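Local coordinates for protein adenylation domain (Streptomyces sp., PDB 5N9X) that belongs to the adenylation domains of the ANL (AMP-binding) superfamily, with a large N-terminal part and a small C-terminal domain, and binds ATP and threonine, at residues A[426-430]-A[431-435]; A[503-506]-A[507-511]; A[18-21]-A[22-25]; A[219-223]-A[224-228]; A[323-326]-A[327-331]. One frame throughout, in Å; residues are numbered along the deposited sequence. Where two conformers were deposited one is given.

Interaction 1: A[426-430]-A[431-435]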
loop_
_atom_site.group_PDB
_atom_site.type_symbol
_atom_site.label_atom_id
_atom_site.label_comp_id
_atom_site.label_asym_id
_atom_site.label_seq_id
_atom_site.Cartn_x
_atom_site.Cartn_y
_atom_site.Cartn_z
ATOM N N VAL A 426 -11.659 20.831 2.697
ATOM C CA VAL A 426 -13.107 21.001 2.852
ATOM C C VAL A 426 -13.478 22.438 3.245
ATOM O O VAL A 426 -12.616 23.217 3.672
ATOM C CB VAL A 426 -13.675 20.034 3.933
ATOM C CG1 VAL A 426 -13.120 18.616 3.739
ATOM C CG2 VAL A 426 -13.359 20.540 5.337
ATOM N N LYS A 427 -14.754 22.794 3.106
ATOM C CA LYS A 427 -15.200 24.115 3.550
ATOM C C LYS A 427 -16.305 24.033 4.600
ATOM O O LYS A 427 -17.166 23.153 4.555
ATOM C CB LYS A 427 -15.620 24.993 2.351
ATOM C CG LYS A 427 -16.732 24.481 1.456
ATOM C CD LYS A 427 -16.951 25.479 0.312
ATOM C CE LYS A 427 -17.996 24.992 -0.674
ATOM N NZ LYS A 427 -17.551 23.764 -1.403
ATOM N N LEU A 428 -16.226 24.950 5.564
ATOM C CA LEU A 428 -17.077 24.963 6.750
ATOM C C LEU A 428 -17.376 26.397 7.162
ATOM O O LEU A 428 -16.453 27.149 7.500
ATOM C CB LEU A 428 -16.405 24.224 7.920
ATOM C CG LEU A 428 -17.219 24.050 9.213
ATOM C CD1 LEU A 428 -18.585 23.417 8.928
ATOM C CD2 LEU A 428 -16.462 23.272 10.297
ATOM N N ARG A 429 -18.659 26.761 7.143
ATOM C CA ARG A 429 -19.122 28.096 7.523
ATOM C C ARG A 429 -18.257 29.229 6.939
ATOM O O ARG A 429 -17.755 30.078 7.681
ATOM C CB ARG A 429 -19.183 28.216 9.056
ATOM C CG ARG A 429 -19.388 26.881 9.796
ATOM C CD ARG A 429 -19.908 27.068 11.224
ATOM N NE ARG A 429 -20.905 28.134 11.290
ATOM C CZ ARG A 429 -21.544 28.515 12.394
ATOM N NH1 ARG A 429 -21.318 27.907 13.555
ATOM N NH2 ARG A 429 -22.427 29.504 12.330
ATOM N N GLY A 430 -18.071 29.231 5.619
ATOM C CA GLY A 430 -17.378 30.327 4.948
ATOM C C GLY A 430 -15.856 30.231 4.828
ATOM O O GLY A 430 -15.234 31.008 4.104
ATOM N N HIS A 431 -15.258 29.280 5.541
ATOM C CA HIS A 431 -13.817 29.066 5.491
ATOM C C HIS A 431 -13.434 27.761 4.822
ATOM O O HIS A 431 -14.160 26.775 4.891
ATOM C CB HIS A 431 -13.213 29.062 6.887
ATOM C CG HIS A 431 -13.472 30.301 7.685
ATOM N ND1 HIS A 431 -12.740 31.460 7.519
ATOM C CD2 HIS A 431 -14.327 30.543 8.709
ATOM C CE1 HIS A 431 -13.157 32.368 8.379
ATOM N NE2 HIS A 431 -14.120 31.840 9.114
ATOM N N ARG A 432 -12.256 27.753 4.199
ATOM C CA ARG A 432 -11.652 26.537 3.631
ATOM C C ARG A 432 -10.647 25.944 4.606
ATOM O O ARG A 432 -9.755 26.657 5.081
ATOM C CB ARG A 432 -10.942 26.817 2.313
ATOM C CG ARG A 432 -10.231 25.603 1.745
ATOM C CD ARG A 432 -9.250 25.963 0.645
ATOM N NE ARG A 432 -9.871 25.952 -0.675
ATOM C CZ ARG A 432 -9.187 25.913 -1.812
ATOM N NH1 ARG A 432 -7.863 25.873 -1.789
ATOM N NH2 ARG A 432 -9.825 25.909 -2.973
ATOM N N ILE A 433 -10.801 24.660 4.919
ATOM C CA ILE A 433 -9.939 24.013 5.885
ATOM C C ILE A 433 -9.163 22.862 5.265
ATOM O O ILE A 433 -9.738 21.955 4.647
ATOM C CB ILE A 433 -10.743 23.502 7.089
ATOM C CG1 ILE A 433 -11.460 24.666 7.778
ATOM C CG2 ILE A 433 -9.835 22.791 8.080
ATOM C CD1 ILE A 433 -12.674 24.277 8.600
ATOM N N GLU A 434 -7.849 22.938 5.429
ATOM C CA GLU A 434 -6.963 21.815 5.192
ATOM C C GLU A 434 -6.966 20.911 6.414
ATOM O O GLU A 434 -6.219 21.177 7.357
ATOM C CB GLU A 434 -5.548 22.308 4.918
ATOM C CG GLU A 434 -5.501 23.380 3.866
ATOM C CD GLU A 434 -5.681 22.821 2.483
ATOM O OE1 GLU A 434 -5.299 21.650 2.269
ATOM O OE2 GLU A 434 -6.209 23.550 1.613
ATOM N N LEU A 435 -7.803 19.872 6.412
ATOM C CA LEU A 435 -7.916 18.977 7.564
ATOM C C LEU A 435 -6.530 18.436 7.936
ATOM O O LEU A 435 -6.181 18.312 9.113
ATOM C CB LEU A 435 -8.900 17.833 7.268
ATOM C CG LEU A 435 -10.384 18.250 7.116
ATOM C CD1 LEU A 435 -11.258 17.127 6.606
ATOM C CD2 LEU A 435 -10.975 18.824 8.398
#
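Val426 and Ile433 face each other in a tight beta hairpin, strand 425-428 returning as strand 431-434 through a type I' turn from Leu428 to His431. They form an antiparallel hydrogen-bonded pair: Ile433 N gives a short, nearly straight bond to Val426 O (2.6 Å, 175°), and Val426 N answers to Ile433 O. Leu428 and His431 make a second such pair next to the turn, Leu428 N reaching His431 O at 2.8 Å and His431 N returning a bond to Leu428 O. Between them sits the non-hydrogen-bonded pair of Lys427 and Arg432, whose side chains leave from the other face.

The side chain of His431 can be traced outward over the turn. Its CB is 3.8 Å from Leu428 O, which lies at the edge of the ring and near its plane. With CG beside the backbone N (chi1 -57°), the imidazole is carried back over the turn, CG 3.7 Å from Gly430 C and CD2 3.6 Å from Arg429 O. Beyond the hairpin the ring stacks with that of Tyr496. On the same face, Val426 CG1 touches Leu435 CD1 at 3.7 Å, the two side chains crossing at about a right angle, and Leu428 CB rests on Ile433 CD1 at 3.8 Å.

In this hairpin, part of the A8 core motif of adenylation domains, the hydrogen bonds between the strands are thus all from backbone to backbone, with aliphatic contacts added on the face that turns toward strand 463-470 and the charged Lys427 and Arg432 on the reverse.

Interaction 2: A[503-506]-A[507-511]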
loop_
_atom_site.group_PDB
_atom_site.type_symbol
_atom_site.label_atom_id
_atom_site.label_comp_id
_atom_site.label_asym_id
_atom_site.label_seq_id
_atom_site.Cartn_x
_atom_site.Cartn_y
_atom_site.Cartn_z
ATOM N N LEU A 503 -11.062 13.844 21.080
ATOM C CA LEU A 503 -11.256 12.516 21.657
ATOM C C LEU A 503 -9.913 11.796 21.763
ATOM O O LEU A 503 -9.245 11.537 20.759
ATOM C CB LEU A 503 -12.252 11.702 20.817
ATOM C CG LEU A 503 -12.421 10.197 21.073
ATOM C CD1 LEU A 503 -13.171 9.901 22.359
ATOM C CD2 LEU A 503 -13.136 9.519 19.904
ATOM N N ALA A 504 -9.516 11.474 22.985
ATOM C CA ALA A 504 -8.286 10.711 23.203
ATOM C C ALA A 504 -8.539 9.209 23.054
ATOM O O ALA A 504 -9.391 8.644 23.737
ATOM C CB ALA A 504 -7.695 11.022 24.577
ATOM N N LEU A 505 -7.795 8.574 22.154
ATOM C CA LEU A 505 -7.901 7.132 21.922
ATOM C C LEU A 505 -6.590 6.426 22.296
ATOM O O LEU A 505 -5.511 7.025 22.172
ATOM C CB LEU A 505 -8.262 6.865 20.456
ATOM C CG LEU A 505 -9.687 7.235 20.016
ATOM C CD1 LEU A 505 -9.863 7.075 18.511
ATOM C CD2 LEU A 505 -10.720 6.405 20.766
ATOM N N PRO A 506 -6.674 5.163 22.770
ATOM C CA PRO A 506 -5.455 4.388 23.069
ATOM C C PRO A 506 -4.645 4.091 21.800
ATOM O O PRO A 506 -3.411 4.125 21.802
ATOM C CB PRO A 506 -5.997 3.093 23.700
ATOM C CG PRO A 506 -7.348 3.453 24.223
ATOM C CD PRO A 506 -7.890 4.488 23.256
ATOM N N GLU A 507 -5.366 3.794 20.720
ATOM C CA GLU A 507 -4.797 3.636 19.380
ATOM C C GLU A 507 -5.841 4.128 18.382
ATOM O O GLU A 507 -7.026 4.111 18.685
ATOM C CB GLU A 507 -4.436 2.167 19.062
ATOM C CG GLU A 507 -4.283 1.214 20.256
ATOM C CD GLU A 507 -4.216 -0.259 19.824
ATOM O OE1 GLU A 507 -4.539 -0.544 18.650
ATOM O OE2 GLU A 507 -3.851 -1.130 20.656
ATOM N N LEU A 508 -5.418 4.546 17.195
ATOM C CA LEU A 508 -6.372 4.828 16.135
ATOM C C LEU A 508 -6.735 3.498 15.478
ATOM O O LEU A 508 -5.879 2.617 15.358
ATOM C CB LEU A 508 -5.788 5.801 15.110
ATOM C CG LEU A 508 -5.547 7.241 15.570
ATOM C CD1 LEU A 508 -4.972 8.092 14.456
ATOM C CD2 LEU A 508 -6.804 7.881 16.147
ATOM N N PRO A 509 -8.007 3.336 15.066
ATOM C CA PRO A 509 -8.406 2.141 14.319
ATOM C C PRO A 509 -7.714 2.092 12.973
ATOM O O PRO A 509 -7.462 3.156 12.402
ATOM C CB PRO A 509 -9.922 2.311 14.163
ATOM C CG PRO A 509 -10.144 3.776 14.250
ATOM C CD PRO A 509 -9.151 4.243 15.282
ATOM N N ARG A 510 -7.437 0.885 12.478
ATOM C CA ARG A 510 -6.571 0.673 11.322
ATOM C C ARG A 510 -7.216 -0.220 10.274
ATOM O O ARG A 510 -7.674 -1.312 10.609
ATOM C CB ARG A 510 -5.266 0.006 11.762
ATOM C CG ARG A 510 -4.426 0.733 12.782
ATOM C CD ARG A 510 -3.723 1.953 12.248
ATOM N NE ARG A 510 -2.971 2.595 13.318
ATOM C CZ ARG A 510 -2.393 3.782 13.212
ATOM N NH1 ARG A 510 -2.437 4.437 12.063
ATOM N NH2 ARG A 510 -1.750 4.303 14.244
ATOM N N THR A 511 -7.225 0.230 9.013
ATOM C CA THR A 511 -7.500 -0.650 7.877
ATOM C C THR A 511 -6.280 -1.576 7.680
ATOM O O THR A 511 -5.205 -1.302 8.213
ATOM C CB THR A 511 -7.807 0.144 6.582
ATOM O OG1 THR A 511 -6.954 1.282 6.507
ATOM C CG2 THR A 511 -9.255 0.631 6.564
#
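Leu505 brings its CD1 to the puckered ring of Pro509, 4.4 Å from Pro509 CD, so the methyl comes at the CD corner of the ring rather than over its middle. Further round, the same ring packs on Ser520 and Val521 of helix 518-528. The other proline, Pro506, stands at the bend itself, between the end of the strand and Glu507.

The main apolar touch is between leucines. Leu505 CD1 meets Leu508 CD2 at 3.9 Å, and the two side chains cross at about a right angle. Leu505 CB also lies 3.5 Å from Glu507 O, which places the leucine alongside the backbone just after the turn. Glu507 goes the other way: its chi1 of -19° nearly eclipses CG with the backbone N, pressing CG to 3.3 Å from Pro506 C, and the rest of its chain runs on extended.

No hydrogen bond joins the two halves; what meets across the bend is aliphatic, and the prolines probably restrict the backbone on either side of Glu507 and Leu508. Strand 501-505 is an outermost strand of the three-stranded sheet of the C-terminal domain, and the segment leads from it into the A10 motif of adenylation domains: Thr511 OG1 is hydrogen-bonded to OD1 of Asn513, which comes two residues before Lys515, a residue of the threonine pocket.

Interaction 3: A[18-21]-A[22-25]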
loop_
_atom_site.group_PDB
_atom_site.type_symbol
_atom_site.label_atom_id
_atom_site.label_comp_id
_atom_site.label_asym_id
_atom_site.label_seq_id
_atom_site.Cartn_x
_atom_site.Cartn_y
_atom_site.Cartn_z
ATOM N N ALA A 18 6.485 -10.593 -20.447
ATOM C CA ALA A 18 5.191 -9.939 -20.504
ATOM C C ALA A 18 4.388 -10.068 -19.203
ATOM O O ALA A 18 3.646 -9.158 -18.834
ATOM C CB ALA A 18 4.396 -10.503 -21.678
ATOM N N THR A 19 4.530 -11.193 -18.510
ATOM C CA THR A 19 3.671 -11.459 -17.361
ATOM C C THR A 19 4.464 -11.755 -16.073
ATOM O O THR A 19 5.689 -11.903 -16.102
ATOM C CB THR A 19 2.725 -12.642 -17.673
ATOM O OG1 THR A 19 3.470 -13.862 -17.637
ATOM C CG2 THR A 19 2.125 -12.483 -19.055
ATOM N N LEU A 20 3.753 -11.840 -14.952
ATOM C CA LEU A 20 4.359 -12.207 -13.676
ATOM C C LEU A 20 4.778 -13.698 -13.679
ATOM O O LEU A 20 5.804 -14.085 -13.123
ATOM C CB LEU A 20 3.384 -11.899 -12.524
ATOM C CG LEU A 20 3.054 -10.407 -12.320
ATOM C CD1 LEU A 20 1.918 -10.185 -11.310
ATOM C CD2 LEU A 20 4.291 -9.596 -11.916
ATOM N N VAL A 21 3.982 -14.515 -14.339
ATOM C CA VAL A 21 4.293 -15.923 -14.535
ATOM C C VAL A 21 5.663 -16.054 -15.239
ATOM O O VAL A 21 6.515 -16.811 -14.801
ATOM C CB VAL A 21 3.158 -16.610 -15.349
ATOM C CG1 VAL A 21 3.597 -17.945 -15.916
ATOM C CG2 VAL A 21 1.879 -16.735 -14.508
ATOM N N ASP A 22 5.865 -15.279 -16.307
ATOM C CA ASP A 22 7.124 -15.249 -17.030
ATOM C C ASP A 22 8.270 -14.880 -16.089
ATOM O O ASP A 22 9.317 -15.546 -16.074
ATOM C CB ASP A 22 7.088 -14.238 -18.191
ATOM C CG ASP A 22 6.144 -14.640 -19.335
ATOM O OD1 ASP A 22 5.975 -15.853 -19.613
ATOM O OD2 ASP A 22 5.600 -13.703 -19.979
ATOM N N LEU A 23 8.078 -13.811 -15.314
ATOM C CA LEU A 23 9.109 -13.338 -14.391
ATOM C C LEU A 23 9.530 -14.402 -13.397
ATOM O O LEU A 23 10.726 -14.629 -13.200
ATOM C CB LEU A 23 8.663 -12.076 -13.630
ATOM C CG LEU A 23 8.309 -10.818 -14.451
ATOM C CD1 LEU A 23 7.880 -9.667 -13.528
ATOM C CD2 LEU A 23 9.390 -10.358 -15.443
ATOM N N PHE A 24 8.560 -15.054 -12.774
ATOM C CA PHE A 24 8.875 -16.138 -11.862
ATOM C C PHE A 24 9.551 -17.315 -12.585
ATOM O O PHE A 24 10.447 -17.953 -12.031
ATOM C CB PHE A 24 7.628 -16.650 -11.150
ATOM C CG PHE A 24 7.921 -17.730 -10.145
ATOM C CD1 PHE A 24 8.876 -17.531 -9.159
ATOM C CD2 PHE A 24 7.250 -18.932 -10.180
ATOM C CE1 PHE A 24 9.150 -18.515 -8.225
ATOM C CE2 PHE A 24 7.531 -19.931 -9.257
ATOM C CZ PHE A 24 8.482 -19.719 -8.277
ATOM N N SER A 25 9.104 -17.603 -13.807
ATOM C CA SER A 25 9.631 -18.720 -14.587
ATOM C C SER A 25 11.109 -18.530 -14.895
ATOM O O SER A 25 11.932 -19.421 -14.696
ATOM C CB SER A 25 8.835 -18.875 -15.880
ATOM O OG SER A 25 9.556 -19.640 -16.824
HETATM O O HOH W 1 2.521 -15.618 -19.235
#
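Thr19 and Asp22 form a capping box at the start of helix 20-30, with Thr19 as N-cap. Their side chains cross obliquely, each reaching back to the other's backbone N-H. The Thr19 hydroxyl, set between its own N and carbonyl carbon (chi1 74°), accepts from Asp22 N at 3.1 Å in a nearly straight bond (165°). In return Asp22 OD2 takes the N-H of Thr19 at 3.1 Å, on the anti side of the carboxylate and clearly out of its plane. The carboxylate lies near the positive end of the helix dipole, which would probably favour its ionised form.

Once the first turn is capped, regular helical bonds take over. Leu23 N bonds to Thr19 O, Phe24 N to Leu20 O at 2.9 Å, and Ser25 N to Val21 O.

The apolar side chains are turned to other flanks. Leu20 and Leu23 slant across one another, Leu20 CD2 lying 3.9 Å from Leu23 CD1, and Leu23 CG also sits 3.3 Å from Thr19 O. This flank faces helix 181-191, where Leu20 packs on Val184 and Leu23 on Thr185, while His181 ND1 takes the N-H of Leu20. Phe24 leaves the helix with its CG anti to the backbone N, leading the ring away from the first turn and onto Tyr46 and Leu49 of helix 46-62.

A water bridges the polar flank: it lies 2.6 Å from Thr19 OG1 and donates a weak, long bond to Asp22 OD1 at 3.5 Å.

Interaction 4: A[219-223]-A[224-228]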
loop_
_atom_site.group_PDB
_atom_site.type_symbol
_atom_site.label_atom_id
_atom_site.label_comp_id
_atom_site.label_asym_id
_atom_site.label_seq_id
_atom_site.Cartn_x
_atom_site.Cartn_y
_atom_site.Cartn_z
ATOM N N TRP A 219 7.067 -9.555 -5.519
ATOM C CA TRP A 219 7.635 -9.627 -6.850
ATOM C C TRP A 219 8.986 -8.930 -6.938
ATOM O O TRP A 219 9.802 -9.273 -7.795
ATOM C CB TRP A 219 6.630 -9.077 -7.855
ATOM C CG TRP A 219 5.577 -10.098 -8.017
ATOM C CD1 TRP A 219 4.292 -10.050 -7.536
ATOM C CD2 TRP A 219 5.728 -11.380 -8.625
ATOM N NE1 TRP A 219 3.637 -11.206 -7.838
ATOM C CE2 TRP A 219 4.486 -12.042 -8.511
ATOM C CE3 TRP A 219 6.790 -12.032 -9.265
ATOM C CZ2 TRP A 219 4.278 -13.338 -9.014
ATOM C CZ3 TRP A 219 6.582 -13.305 -9.771
ATOM C CH2 TRP A 219 5.341 -13.947 -9.644
ATOM N N GLY A 220 9.237 -7.982 -6.050
ATOM C CA GLY A 220 10.581 -7.457 -5.874
ATOM C C GLY A 220 11.554 -8.622 -5.720
ATOM O O GLY A 220 12.560 -8.711 -6.426
ATOM N N ALA A 221 11.203 -9.540 -4.822
ATOM C CA ALA A 221 12.005 -10.725 -4.544
ATOM C C ALA A 221 11.961 -11.787 -5.636
ATOM O O ALA A 221 12.995 -12.213 -6.148
ATOM C CB ALA A 221 11.564 -11.338 -3.232
ATOM N N LEU A 222 10.763 -12.237 -5.971
ATOM C CA LEU A 222 10.586 -13.404 -6.816
ATOM C C LEU A 222 10.937 -13.172 -8.298
ATOM O O LEU A 222 11.150 -14.136 -9.047
ATOM C CB LEU A 222 9.145 -13.894 -6.692
ATOM C CG LEU A 222 8.690 -14.615 -5.412
ATOM C CD1 LEU A 222 7.361 -15.316 -5.662
ATOM C CD2 LEU A 222 9.749 -15.587 -4.844
ATOM N N SER A 223 10.983 -11.907 -8.730
ATOM C CA SER A 223 11.378 -11.577 -10.108
ATOM C C SER A 223 12.893 -11.523 -10.336
ATOM O O SER A 223 13.362 -11.484 -11.482
ATOM C CB SER A 223 10.762 -10.246 -10.517
ATOM O OG SER A 223 11.580 -9.155 -10.117
ATOM N N THR A 224 13.663 -11.520 -9.261
ATOM C CA THR A 224 15.108 -11.306 -9.403
ATOM C C THR A 224 15.945 -12.450 -8.865
ATOM O O THR A 224 17.164 -12.416 -8.973
ATOM C CB THR A 224 15.555 -10.026 -8.681
ATOM O OG1 THR A 224 15.247 -10.155 -7.284
ATOM C CG2 THR A 224 14.838 -8.817 -9.267
ATOM N N GLY A 225 15.298 -13.456 -8.280
ATOM C CA GLY A 225 16.031 -14.548 -7.658
ATOM C C GLY A 225 16.339 -14.287 -6.195
ATOM O O GLY A 225 16.929 -15.134 -5.508
ATOM N N ALA A 226 15.941 -13.106 -5.723
ATOM C CA ALA A 226 16.185 -12.708 -4.347
ATOM C C ALA A 226 15.334 -13.536 -3.391
ATOM O O ALA A 226 14.458 -14.298 -3.798
ATOM C CB ALA A 226 15.897 -11.215 -4.153
ATOM N N GLU A 227 15.584 -13.361 -2.110
ATOM C CA GLU A 227 14.857 -14.073 -1.077
ATOM C C GLU A 227 13.690 -13.251 -0.522
ATOM O O GLU A 227 13.834 -12.042 -0.300
ATOM C CB GLU A 227 15.822 -14.433 0.049
ATOM C CG GLU A 227 15.309 -15.413 1.043
ATOM C CD GLU A 227 16.336 -15.676 2.119
ATOM O OE1 GLU A 227 17.526 -15.849 1.783
ATOM O OE2 GLU A 227 15.965 -15.637 3.302
ATOM N N LEU A 228 12.550 -13.905 -0.298
ATOM C CA LEU A 228 11.399 -13.266 0.341
ATOM C C LEU A 228 11.244 -13.767 1.788
ATOM O O LEU A 228 10.861 -14.916 2.037
ATOM C CB LEU A 228 10.112 -13.524 -0.461
ATOM C CG LEU A 228 8.824 -12.876 0.080
ATOM C CD1 LEU A 228 8.918 -11.354 0.091
ATOM C CD2 LEU A 228 7.580 -13.300 -0.712
#
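Thr224 turns its hydroxyl back onto the last turn of helix 213-222: a chi1 of 61° sets OG1 between the backbone N and the carbonyl carbon, facing two helix carbonyls. OG1 lies 3.2 Å from Gly220 O and 3.3 Å from Ala221 O; its single proton can serve only one of them at a time. The Thr224 amide also bonds to Ala221 O at 3.3 Å. Ser223 OG, likewise folded back, makes a weak bond to Trp219 O. Gly225 then takes a positive phi of 90°, a conformation that favours glycine, and swings the chain from helix into strand.

After this reversal the contact becomes apolar. Ala221 CB meets Leu228 CB at 3.8 Å and the more distant Ala226 CB at 4.4 Å, with Glu227 O also beside it.

The turn joins helix 213-222 to strand 227-230 in a beta-alpha-beta unit that begins with strand 202-205. Ala221 and Ala226 both rest on Trp203 of that first strand. On its other side strand 227-230 pairs with strand 35-39, where Glu227 OE2 bonds to His38 ND1, while Trp219 packs against helix 79-90.

Interaction 5: A[323-326]-A[327-331]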
loop_
_atom_site.group_PDB
_atom_site.type_symbol
_atom_site.label_atom_id
_atom_site.label_comp_id
_atom_site.label_asym_id
_atom_site.label_seq_id
_atom_site.Cartn_x
_atom_site.Cartn_y
_atom_site.Cartn_z
ATOM N N HIS A 323 11.678 9.322 -5.193
ATOM C CA HIS A 323 12.520 10.389 -4.716
ATOM C C HIS A 323 13.462 9.861 -3.656
ATOM O O HIS A 323 13.018 9.439 -2.577
ATOM C CB HIS A 323 11.702 11.542 -4.147
ATOM C CG HIS A 323 12.548 12.641 -3.589
ATOM N ND1 HIS A 323 13.338 13.450 -4.382
ATOM C CD2 HIS A 323 12.749 13.050 -2.315
ATOM C CE1 HIS A 323 13.963 14.328 -3.618
ATOM N NE2 HIS A 323 13.629 14.102 -2.362
ATOM N N ARG A 324 14.761 9.901 -3.958
ATOM C CA ARG A 324 15.766 9.580 -2.963
ATOM C C ARG A 324 15.931 10.759 -1.979
ATOM O O ARG A 324 16.184 11.904 -2.384
ATOM C CB ARG A 324 17.101 9.222 -3.631
ATOM C CG ARG A 324 18.212 9.043 -2.621
ATOM C CD ARG A 324 19.471 8.387 -3.156
ATOM N NE ARG A 324 20.620 9.213 -2.790
ATOM C CZ ARG A 324 21.255 9.133 -1.625
ATOM N NH1 ARG A 324 20.849 8.273 -0.703
ATOM N NH2 ARG A 324 22.279 9.932 -1.368
ATOM N N LEU A 325 15.780 10.475 -0.689
ATOM C CA LEU A 325 15.923 11.510 0.318
ATOM C C LEU A 325 17.370 12.059 0.421
ATOM O O LEU A 325 18.347 11.310 0.322
ATOM C CB LEU A 325 15.441 10.979 1.667
ATOM C CG LEU A 325 13.929 11.140 1.850
ATOM C CD1 LEU A 325 13.170 10.085 1.054
ATOM C CD2 LEU A 325 13.553 11.052 3.313
ATOM N N THR A 326 17.471 13.383 0.584
ATOM C CA THR A 326 18.740 14.103 0.729
ATOM C C THR A 326 18.705 14.964 1.984
ATOM O O THR A 326 17.638 15.153 2.570
ATOM C CB THR A 326 19.038 15.015 -0.481
ATOM O OG1 THR A 326 18.203 16.181 -0.423
ATOM C CG2 THR A 326 18.820 14.267 -1.793
ATOM N N GLU A 327 19.857 15.491 2.388
ATOM C CA GLU A 327 19.917 16.384 3.545
ATOM C C GLU A 327 18.964 17.574 3.412
ATOM O O GLU A 327 18.288 17.919 4.375
ATOM C CB GLU A 327 21.344 16.878 3.771
ATOM C CG GLU A 327 22.340 15.757 4.095
ATOM C CD GLU A 327 22.180 15.174 5.504
ATOM O OE1 GLU A 327 21.303 15.637 6.268
ATOM O OE2 GLU A 327 22.923 14.225 5.840
ATOM N N ASP A 328 18.876 18.166 2.223
ATOM C CA ASP A 328 17.995 19.320 1.991
ATOM C C ASP A 328 16.545 19.069 2.413
ATOM O O ASP A 328 15.879 19.964 2.962
ATOM C CB ASP A 328 18.014 19.730 0.511
ATOM C CG ASP A 328 19.118 20.723 0.188
ATOM O OD1 ASP A 328 20.198 20.663 0.826
ATOM O OD2 ASP A 328 18.892 21.576 -0.706
ATOM N N ASP A 329 16.053 17.857 2.163
ATOM C CA ASP A 329 14.669 17.517 2.513
ATOM C C ASP A 329 14.426 17.558 4.022
ATOM O O ASP A 329 13.284 17.643 4.463
ATOM C CB ASP A 329 14.292 16.132 1.967
ATOM C CG ASP A 329 14.653 15.958 0.506
ATOM O OD1 ASP A 329 14.427 16.897 -0.291
ATOM O OD2 ASP A 329 15.159 14.873 0.152
ATOM N N LEU A 330 15.493 17.504 4.812
ATOM C CA LEU A 330 15.355 17.583 6.266
ATOM C C LEU A 330 15.476 19.005 6.804
ATOM O O LEU A 330 15.334 19.228 8.011
ATOM C CB LEU A 330 16.390 16.706 6.960
ATOM C CG LEU A 330 16.522 15.253 6.510
ATOM C CD1 LEU A 330 17.432 14.515 7.466
ATOM C CD2 LEU A 330 15.162 14.575 6.426
ATOM N N ALA A 331 15.730 19.975 5.930
ATOM C CA ALA A 331 15.833 21.355 6.393
ATOM C C ALA A 331 14.452 21.969 6.477
ATOM O O ALA A 331 14.083 22.551 7.504
ATOM C CB ALA A 331 16.714 22.167 5.490
#
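A histidine-carboxylate hydrogen bond ties the end of strand 321-324 to the turn that follows, near the surface of the large N-terminal part. His323 NE2 donates to Asp329 OD2 at 3.0 Å with an angle of 154°. The imidazole, led there by a CG anti to its backbone N (chi1 177°), points its own edge, at NE2, to the carboxylate. Ring and carboxylate planes stand 61° apart, and NE2 lies above the carboxylate plane.

The same oxygen takes a second, straighter bond from Thr326 N at 2.8 Å, on the opposite face of the carboxylate. A weak third donor is Thr326 OG1 at 3.4 Å. OD2 is thus gripped from both faces, which would probably stabilise its negative charge and fix the rotation of the group. Leu325, between the two strong donors, has its CA 3.5 Å from OD2, so the chain wraps closely around the oxygen. In the reverse direction Asp329 N gives only a weak bond to Thr326 O at 3.2 Å.

Residues 327-329 have helical backbone angles, and i to i+3 backbone bonds continue the turn: Leu330 N to Glu327 O and Ala331 N to Asp328 O. Leu325 and Leu330 both pack on Val293 of helix 290-300, and His323 and Asp329 on Val336 of strand 336-340.

The site is a His-carboxylate hydrogen bond, with the aspartate also taking the Thr326 N-H, in the loop between the antiparallel strands 321-324 and 336-340 of the large mixed sheet of the AMP-binding domain, and the His323 side chain lies about 8 Å from the bound ATP.

In the fold
Interactions 3 and 4 are the buried pair, their centres about 12 Å apart. They touch through Trp219, whose CH2 is 3.5 Å from Leu20 O and whose CZ3 is 3.8 Å from Phe24 CB, so the start of helix 20-30 leans on the end of helix 213-222. Both join polar bonding at a helix end to an apolar flank. Interactions 2 and 5 are surface contacts with opposite chemistry, proline and leucine packing in one and polar bonds converging on one carboxylate oxygen in the other. Interaction 1, partly buried and lying across the chain's centre from 3 and 4, depends on hairpin backbone bonds. No others touch.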